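Acyl-CoA dehydrogenase (Mycobacterium thermoresistibile, PDB 3NF4) binds FAD and, as its family implies, probably catalyses the alpha,beta-dehydrogenation of acyl-CoA thioesters to enoyl-CoA products. Local coordinates at residues 187-192 / 238-243; 106-111 / 231-236; 149-154 / 178-183. One frame throughout, in Å; residues are numbered along the deposited sequence.

Contact 1: residues 187-192 / 238-243; sequences RGVSCF and QGLQIA
The helix 239-243 meets the strand 189-192 at G239, whose CA lies 4.0 Å from S190 CA, the two short axes approaching to 6.8 Å with an angle of 61° between their directions. A strand of the middle-domain family region is joined here to a helix of the C-terminal family region. Having no side chain, G239 can bring its backbone against the strand, and its N-H reaches V189 O at 2.8 Å. The bond is bent: the N-H...O angle is 136°, and the donor sits well above the carbonyl plane instead of meeting a lone pair.

Two apolar pairs lie beside this backbone link. The CG2 branch of V189 touches CG of L240 at 4.0 Å, the two side chains crossing at about a right angle. CG1 of V189 lies anti to the backbone N (chi1 -175°), which leaves CG2 beside that N as the branch meeting the leucine. Two residues further along the strand, CB of C191 meets CD1 of I242 at 3.8 Å; the extended CG1-CD1 arm of the isoleucine carries its terminal methyl to the strand. P107 and F111 of the helix 106-111 also pack on I242. The CB of S190 points away from the helix, and its OG bonds to G237 N, just ahead of the segment 238-243.

C191 O bonds to I233 N of strand 232-233, and V189 O on the same strand takes G239 N. The bent bond thus gives the carbonyl of a buried residue a partner, and G239 permits the close approach because V189 O and S190 N occupy the place a side chain would need.

Contact 2: residues 106-111 / 231-236; sequences HPLLVF and RRIGEE
P107 O, which lies against I233 across the contact, accepts the N-H of F111 at 3.0 Å in the helix 106-111. The same oxygen lies in the plane of the F111 ring, at its edge, and meets the CG2 methyl of I233 at 3.3 Å. I233 is the hub of the packing. Its CG2, placed anti to the backbone N, enters between P107 and F111, coming within 4.3 Å of F111 CB. Rotation about CB-CG1 (chi2 -67°) swings CD1 to CD1 of L108 at 4.0 Å; leucine and isoleucine cross at about a right angle, with W120 and Q116 of the helix 114-124 packing on L108.

Beyond I233 the chain turns at G234, with phi 77°, and its CA passes F111 O at 4.2 Å. R232 closes the turn, its NE donating to G234 O at 3.1 Å, nearly straight and lying in both the carbonyl plane and the guanidinium plane, while NH1 reaches Y158 OH.

A helix of the N-terminal family region thus packs against a short, weakly bonded strand at the edge of the mixed sheet. Between the two segments the contact is van der Waals packing, mostly apolar; R232 O and I233 N find their partners elsewhere, in Q116 NE2 and C191 O.

Contact 3: residues 149-154 / 178-183; sequences CAATPT and LFARTG
In the beta-rich middle domain of this acyl-CoA dehydrogenase, strands of two different sheets are joined by a single beta bridge between A150 and R181. Strand 150-154 is an outermost strand of the antiparallel sheet, whereas strand 178-181 belongs to the mixed one, and with an angle of 68° between them they pair over one residue before diverging. The bonding has the pattern of a parallel bridge, with R181 held on both sides of A150: its N-H donates to C149 O at 2.7 Å, almost perfectly straight (173°), and its carbonyl accepts A151 N at 2.9 Å with the donor tilted 30° from the carbonyl plane.

Small side chains allow the close crossing. CB of A180 faces CB of A151 at 3.8 Å and also touches C149 O at 3.5 Å. At the far end, the T182 methyl CG2 lies 3.5 Å from A151 O. T182 OG1, set between the backbone N and the carbonyl carbon, bonds to G188 O instead. R181 presents only the root of its side chain, CB lying 3.4 Å from C149 O; the chain then bends at chi3, taking the guanidinium away from the bridge, and NE finds L147 O.

A150 and T152 pair with N161 and V159 of strand 157-168. Strand 175-181 is bonded along both edges: A180 pairs with S190 of strand 189-195 on one, while on the other F179 pairs with S134 of strand 131-134 and A150 follows S134 along that edge. F192 of strand 189-195 packs on A151, and Y222 of strand 217-228 on C149 and L178.

Overall arrangement
The three contacts share the mixed sheet of the middle domain, in which strands 175-181, 189-195 and 232-233 are consecutive neighbours. The centre of contact 1 lies about 9 Å from that of contact 2 and about 10 Å from that of contact 3, while contacts 2 and 3 are about 15 Å apart and do not touch. Along the chain, contact 3 closes before contact 1 opens and falls between the two segments of contact 2, but contacts 1 and 2 interleave: 106-111, 187-192, 231-236, 238-243. One sheet thereby joins segments from the N-terminal, middle and C-terminal family regions. Each contact has a side chain about 12 Å from the bound FAD.

Contact 1: residues 187-192 / 238-243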
loop_
_atom_site.group_PDB
_atom_site.type_symbol
_atom_site.label_atom_id
_atom_site.label_comp_id
_atom_site.label_asym_id
_atom_site.label_seq_id
_atom_site.Cartn_x
_atom_site.Cartn_y
_atom_site.Cartn_z
ATOM N N ARG A 187 -26.233 -18.548 25.906
ATOM C CA ARG A 187 -26.837 -17.598 26.820
ATOM C C ARG A 187 -26.390 -17.988 28.230
ATOM O O ARG A 187 -27.187 -17.961 29.167
ATOM C CB ARG A 187 -28.376 -17.637 26.704
ATOM N N GLY A 188 -25.114 -18.349 28.375
ATOM C CA GLY A 188 -24.553 -18.765 29.661
ATOM C C GLY A 188 -23.728 -17.740 30.421
ATOM O O GLY A 188 -23.055 -18.102 31.386
ATOM N N VAL A 189 -23.792 -16.467 30.014
ATOM C CA VAL A 189 -22.892 -15.411 30.534
ATOM C C VAL A 189 -23.645 -14.269 31.249
ATOM O O VAL A 189 -24.719 -13.864 30.814
ATOM C CB VAL A 189 -21.976 -14.834 29.389
ATOM C CG1 VAL A 189 -20.972 -13.833 29.924
ATOM C CG2 VAL A 189 -21.240 -15.960 28.659
ATOM N N SER A 190 -23.071 -13.753 32.337
ATOM C CA SER A 190 -23.680 -12.660 33.106
ATOM C C SER A 190 -22.672 -11.563 33.444
ATOM O O SER A 190 -21.467 -11.818 33.495
ATOM C CB SER A 190 -24.325 -13.187 34.411
ATOM O OG SER A 190 -25.460 -14.011 34.164
ATOM N N CYS A 191 -23.195 -10.363 33.696
ATOM C CA CYS A 191 -22.430 -9.171 34.053
ATOM C C CYS A 191 -22.518 -8.810 35.564
ATOM O O CYS A 191 -23.570 -8.967 36.178
ATOM C CB CYS A 191 -22.924 -8.011 33.189
ATOM S SG CYS A 191 -22.059 -6.444 33.406
ATOM N N PHE A 192 -21.413 -8.319 36.140
ATOM C CA PHE A 192 -21.306 -8.002 37.574
ATOM C C PHE A 192 -20.582 -6.693 37.860
ATOM O O PHE A 192 -19.546 -6.413 37.257
ATOM C CB PHE A 192 -20.553 -9.117 38.325
ATOM C CG PHE A 192 -21.308 -10.396 38.422
ATOM C CD1 PHE A 192 -22.210 -10.605 39.459
ATOM C CD2 PHE A 192 -21.134 -11.389 37.472
ATOM C CE1 PHE A 192 -22.931 -11.784 39.544
ATOM C CE2 PHE A 192 -21.844 -12.571 37.546
ATOM C CZ PHE A 192 -22.747 -12.772 38.587
ATOM N N GLN A 238 -27.713 -12.697 30.359
ATOM C CA GLN A 238 -27.828 -11.544 29.475
ATOM C C GLN A 238 -26.468 -10.963 29.040
ATOM O O GLN A 238 -26.408 -10.167 28.110
ATOM C CB GLN A 238 -28.712 -10.453 30.105
ATOM C CG GLN A 238 -29.506 -9.637 29.067
ATOM C CD GLN A 238 -30.195 -8.391 29.629
ATOM O OE1 GLN A 238 -30.433 -8.275 30.828
ATOM N NE2 GLN A 238 -30.528 -7.460 28.746
ATOM N N GLY A 239 -25.397 -11.384 29.714
ATOM C CA GLY A 239 -24.027 -10.871 29.516
ATOM C C GLY A 239 -23.461 -10.618 28.119
ATOM O O GLY A 239 -22.881 -9.561 27.876
ATOM N N LEU A 240 -23.602 -11.577 27.206
ATOM C CA LEU A 240 -23.049 -11.408 25.859
ATOM C C LEU A 240 -23.760 -10.307 25.092
ATOM O O LEU A 240 -23.130 -9.618 24.284
ATOM C CB LEU A 240 -23.038 -12.710 25.054
ATOM C CG LEU A 240 -21.968 -13.768 25.394
ATOM C CD1 LEU A 240 -22.210 -15.047 24.599
ATOM C CD2 LEU A 240 -20.517 -13.298 25.219
ATOM N N GLN A 241 -25.057 -10.130 25.368
ATOM C CA GLN A 241 -25.828 -9.017 24.803
ATOM C C GLN A 241 -25.371 -7.667 25.371
ATOM O O GLN A 241 -25.330 -6.657 24.651
ATOM C CB GLN A 241 -27.344 -9.223 25.003
ATOM C CG GLN A 241 -28.237 -8.052 24.518
ATOM C CD GLN A 241 -29.721 -8.198 24.901
ATOM O OE1 GLN A 241 -30.107 -9.041 25.734
ATOM N NE2 GLN A 241 -30.557 -7.360 24.296
ATOM N N ILE A 242 -25.024 -7.650 26.656
ATOM C CA ILE A 242 -24.455 -6.446 27.258
ATOM C C ILE A 242 -23.083 -6.084 26.647
ATOM O O ILE A 242 -22.848 -4.928 26.276
ATOM C CB ILE A 242 -24.363 -6.546 28.795
ATOM C CG1 ILE A 242 -25.761 -6.697 29.400
ATOM C CG2 ILE A 242 -23.681 -5.315 29.374
ATOM C CD1 ILE A 242 -25.784 -6.789 30.942
ATOM N N ALA A 243 -22.199 -7.071 26.541
ATOM C CA ALA A 243 -20.856 -6.835 26.006
ATOM C C ALA A 243 -20.902 -6.401 24.550
ATOM O O ALA A 243 -20.117 -5.559 24.137
ATOM C CB ALA A 243 -19.968 -8.062 26.167
#

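Contact 2: residues 106-111 / 231-236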
loop_
_atom_site.group_PDB
_atom_site.type_symbol
_atom_site.label_atom_id
_atom_site.label_comp_id
_atom_site.label_asym_id
_atom_site.label_seq_id
_atom_site.Cartn_x
_atom_site.Cartn_y
_atom_site.Cartn_z
ATOM N N HIS A 106 -21.053 1.778 31.404
ATOM C CA HIS A 106 -22.091 1.574 30.364
ATOM C C HIS A 106 -23.160 0.482 30.645
ATOM O O HIS A 106 -24.344 0.720 30.398
ATOM C CB HIS A 106 -21.446 1.415 28.963
ATOM C CG HIS A 106 -22.361 0.852 27.912
ATOM N ND1 HIS A 106 -22.947 1.630 26.939
ATOM C CD2 HIS A 106 -22.758 -0.420 27.663
ATOM C CE1 HIS A 106 -23.677 0.865 26.144
ATOM N NE2 HIS A 106 -23.585 -0.383 26.567
ATOM N N PRO A 107 -22.755 -0.708 31.135
ATOM C CA PRO A 107 -23.752 -1.727 31.495
ATOM C C PRO A 107 -24.789 -1.289 32.556
ATOM O O PRO A 107 -25.956 -1.649 32.442
ATOM C CB PRO A 107 -22.900 -2.871 32.055
ATOM C CG PRO A 107 -21.614 -2.697 31.435
ATOM C CD PRO A 107 -21.392 -1.220 31.327
ATOM N N LEU A 108 -24.372 -0.535 33.567
ATOM C CA LEU A 108 -25.301 -0.107 34.616
ATOM C C LEU A 108 -26.289 0.926 34.067
ATOM O O LEU A 108 -27.492 0.844 34.343
ATOM C CB LEU A 108 -24.554 0.433 35.850
ATOM C CG LEU A 108 -25.311 1.012 37.051
ATOM C CD1 LEU A 108 -26.416 0.067 37.569
ATOM C CD2 LEU A 108 -24.356 1.394 38.209
ATOM N N LEU A 109 -25.772 1.863 33.268
ATOM C CA LEU A 109 -26.568 2.938 32.714
ATOM C C LEU A 109 -27.663 2.471 31.751
ATOM O O LEU A 109 -28.748 3.056 31.732
ATOM C CB LEU A 109 -25.671 3.966 32.028
ATOM C CG LEU A 109 -26.403 5.114 31.317
ATOM C CD1 LEU A 109 -26.872 6.192 32.298
ATOM C CD2 LEU A 109 -25.531 5.715 30.211
ATOM N N VAL A 110 -27.394 1.434 30.954
ATOM C CA VAL A 110 -28.364 0.995 29.940
ATOM C C VAL A 110 -29.208 -0.218 30.374
ATOM O O VAL A 110 -30.338 -0.388 29.909
ATOM C CB VAL A 110 -27.698 0.780 28.537
ATOM C CG1 VAL A 110 -28.671 0.146 27.544
ATOM C CG2 VAL A 110 -27.177 2.102 27.981
ATOM N N PHE A 111 -28.691 -1.027 31.296
ATOM C CA PHE A 111 -29.356 -2.287 31.631
ATOM C C PHE A 111 -29.845 -2.454 33.068
ATOM O O PHE A 111 -30.661 -3.344 33.341
ATOM C CB PHE A 111 -28.476 -3.465 31.237
ATOM C CG PHE A 111 -28.022 -3.423 29.805
ATOM C CD1 PHE A 111 -26.879 -2.711 29.444
ATOM C CD2 PHE A 111 -28.739 -4.087 28.818
ATOM C CE1 PHE A 111 -26.468 -2.670 28.130
ATOM C CE2 PHE A 111 -28.327 -4.051 27.505
ATOM C CZ PHE A 111 -27.187 -3.343 27.163
ATOM N N ARG A 231 -25.740 -7.382 42.901
ATOM C CA ARG A 231 -24.642 -6.780 42.135
ATOM C C ARG A 231 -24.693 -7.163 40.662
ATOM O O ARG A 231 -23.986 -6.571 39.853
ATOM C CB ARG A 231 -23.273 -7.197 42.691
ATOM C CG ARG A 231 -22.894 -6.620 44.044
ATOM C CD ARG A 231 -22.209 -5.295 43.873
ATOM N NE ARG A 231 -21.604 -4.785 45.098
ATOM C CZ ARG A 231 -20.930 -3.641 45.165
ATOM N NH1 ARG A 231 -20.756 -2.895 44.075
ATOM N NH2 ARG A 231 -20.417 -3.243 46.316
ATOM N N ARG A 232 -25.490 -8.177 40.326
ATOM C CA ARG A 232 -25.677 -8.609 38.935
ATOM C C ARG A 232 -26.355 -7.500 38.123
ATOM O O ARG A 232 -27.357 -6.936 38.567
ATOM C CB ARG A 232 -26.510 -9.893 38.869
ATOM C CG ARG A 232 -26.666 -10.445 37.464
ATOM C CD ARG A 232 -27.489 -11.712 37.428
ATOM N NE ARG A 232 -28.927 -11.449 37.472
ATOM C CZ ARG A 232 -29.801 -12.169 38.174
ATOM N NH1 ARG A 232 -29.390 -13.196 38.913
ATOM N NH2 ARG A 232 -31.090 -11.852 38.139
ATOM N N ILE A 233 -25.788 -7.176 36.960
ATOM C CA ILE A 233 -26.373 -6.171 36.069
ATOM C C ILE A 233 -27.163 -6.901 34.987
ATOM O O ILE A 233 -26.611 -7.725 34.245
ATOM C CB ILE A 233 -25.306 -5.224 35.460
ATOM C CG1 ILE A 233 -24.362 -4.662 36.538
ATOM C CG2 ILE A 233 -25.955 -4.076 34.699
ATOM C CD1 ILE A 233 -25.026 -3.712 37.551
ATOM N N GLY A 234 -28.468 -6.629 34.935
ATOM C CA GLY A 234 -29.367 -7.294 33.994
ATOM C C GLY A 234 -29.730 -8.706 34.409
ATOM O O GLY A 234 -29.383 -9.151 35.502
ATOM N N GLU A 235 -30.423 -9.412 33.523
ATOM C CA GLU A 235 -30.915 -10.759 33.803
ATOM C C GLU A 235 -29.808 -11.812 33.706
ATOM O O GLU A 235 -28.779 -11.595 33.052
ATOM C CB GLU A 235 -32.084 -11.108 32.868
ATOM N N GLU A 236 -30.023 -12.945 34.372
ATOM C CA GLU A 236 -29.089 -14.066 34.337
ATOM C C GLU A 236 -29.034 -14.670 32.920
ATOM O O GLU A 236 -30.046 -15.139 32.389
ATOM C CB GLU A 236 -29.490 -15.117 35.384
ATOM C CG GLU A 236 -28.401 -16.137 35.749
ATOM C CD GLU A 236 -28.860 -17.148 36.800
ATOM O OE1 GLU A 236 -29.975 -17.704 36.669
ATOM O OE2 GLU A 236 -28.102 -17.391 37.765
#

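Contact 3: residues 149-154 / 178-183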
loop_
_atom_site.group_PDB
_atom_site.type_symbol
_atom_site.label_atom_id
_atom_site.label_comp_id
_atom_site.label_asym_id
_atom_site.label_seq_id
_atom_site.Cartn_x
_atom_site.Cartn_y
_atom_site.Cartn_z
ATOM N N CYS A 149 -14.142 -17.983 33.313
ATOM C CA CYS A 149 -14.235 -17.550 34.706
ATOM C C CYS A 149 -15.629 -17.939 35.225
ATOM O O CYS A 149 -16.651 -17.597 34.616
ATOM C CB CYS A 149 -13.990 -16.040 34.843
ATOM S SG CYS A 149 -13.554 -15.446 36.538
ATOM N N ALA A 150 -15.657 -18.688 36.323
ATOM C CA ALA A 150 -16.911 -19.263 36.807
ATOM C C ALA A 150 -17.594 -18.434 37.900
ATOM O O ALA A 150 -16.971 -18.050 38.883
ATOM C CB ALA A 150 -16.693 -20.715 37.262
ATOM N N ALA A 151 -18.870 -18.136 37.690
ATOM C CA ALA A 151 -19.728 -17.575 38.738
ATOM C C ALA A 151 -20.893 -18.528 39.015
ATOM O O ALA A 151 -21.827 -18.644 38.218
ATOM C CB ALA A 151 -20.240 -16.207 38.349
ATOM N N THR A 152 -20.818 -19.223 40.143
ATOM C CA THR A 152 -21.812 -20.240 40.481
ATOM C C THR A 152 -22.737 -19.801 41.634
ATOM O O THR A 152 -22.264 -19.287 42.654
ATOM C CB THR A 152 -21.166 -21.659 40.670
ATOM O OG1 THR A 152 -22.009 -22.470 41.492
ATOM C CG2 THR A 152 -19.756 -21.585 41.284
ATOM N N PRO A 153 -24.068 -19.976 41.456
ATOM C CA PRO A 153 -25.072 -19.391 42.359
ATOM C C PRO A 153 -25.055 -19.999 43.756
ATOM O O PRO A 153 -24.918 -21.216 43.907
ATOM C CB PRO A 153 -26.403 -19.705 41.662
ATOM C CG PRO A 153 -26.130 -20.960 40.900
ATOM C CD PRO A 153 -24.700 -20.812 40.414
ATOM N N THR A 154 -25.169 -19.132 44.756
ATOM C CA THR A 154 -25.274 -19.538 46.159
ATOM C C THR A 154 -26.543 -18.927 46.754
ATOM O O THR A 154 -27.288 -18.229 46.047
ATOM C CB THR A 154 -24.043 -19.080 46.995
ATOM O OG1 THR A 154 -24.061 -17.652 47.162
ATOM C CG2 THR A 154 -22.716 -19.529 46.349
ATOM N N LEU A 178 -17.301 -6.809 35.443
ATOM C CA LEU A 178 -16.886 -8.199 35.214
ATOM C C LEU A 178 -17.846 -9.017 34.339
ATOM O O LEU A 178 -19.068 -8.839 34.415
ATOM C CB LEU A 178 -16.748 -8.900 36.572
ATOM C CG LEU A 178 -16.398 -10.396 36.649
ATOM C CD1 LEU A 178 -14.989 -10.717 36.054
ATOM C CD2 LEU A 178 -16.545 -10.914 38.087
ATOM N N PHE A 179 -17.298 -9.938 33.539
ATOM C CA PHE A 179 -18.104 -10.917 32.794
ATOM C C PHE A 179 -17.712 -12.346 33.168
ATOM O O PHE A 179 -16.577 -12.743 32.937
ATOM C CB PHE A 179 -17.986 -10.692 31.279
ATOM C CG PHE A 179 -18.565 -9.374 30.816
ATOM C CD1 PHE A 179 -19.909 -9.276 30.455
ATOM C CD2 PHE A 179 -17.777 -8.227 30.759
ATOM C CE1 PHE A 179 -20.459 -8.048 30.039
ATOM C CE2 PHE A 179 -18.314 -7.008 30.344
ATOM C CZ PHE A 179 -19.659 -6.920 29.984
ATOM N N ALA A 180 -18.638 -13.107 33.764
ATOM C CA ALA A 180 -18.353 -14.506 34.172
ATOM C C ALA A 180 -19.433 -15.514 33.786
ATOM O O ALA A 180 -20.576 -15.136 33.528
ATOM C CB ALA A 180 -18.051 -14.599 35.661
ATOM N N ARG A 181 -19.047 -16.792 33.747
ATOM C CA ARG A 181 -19.911 -17.876 33.263
ATOM C C ARG A 181 -20.852 -18.469 34.329
ATOM O O ARG A 181 -20.413 -18.889 35.395
ATOM C CB ARG A 181 -19.070 -18.980 32.609
ATOM C CG ARG A 181 -19.899 -20.071 31.922
ATOM C CD ARG A 181 -19.095 -20.921 30.920
ATOM N NE ARG A 181 -18.722 -20.209 29.686
ATOM C CZ ARG A 181 -19.561 -19.883 28.698
ATOM N NH1 ARG A 181 -20.861 -20.172 28.772
ATOM N NH2 ARG A 181 -19.095 -19.250 27.625
ATOM N N THR A 182 -22.147 -18.489 34.016
ATOM C CA THR A 182 -23.186 -19.035 34.896
ATOM C C THR A 182 -23.786 -20.342 34.358
ATOM O O THR A 182 -24.335 -21.133 35.129
ATOM C CB THR A 182 -24.324 -18.015 35.138
ATOM O OG1 THR A 182 -24.758 -17.467 33.886
ATOM C CG2 THR A 182 -23.856 -16.882 36.043
ATOM N N GLY A 183 -23.680 -20.555 33.043
ATOM C CA GLY A 183 -24.124 -21.792 32.382
ATOM C C GLY A 183 -23.325 -22.102 31.119
ATOM O O GLY A 183 -23.821 -22.735 30.177
#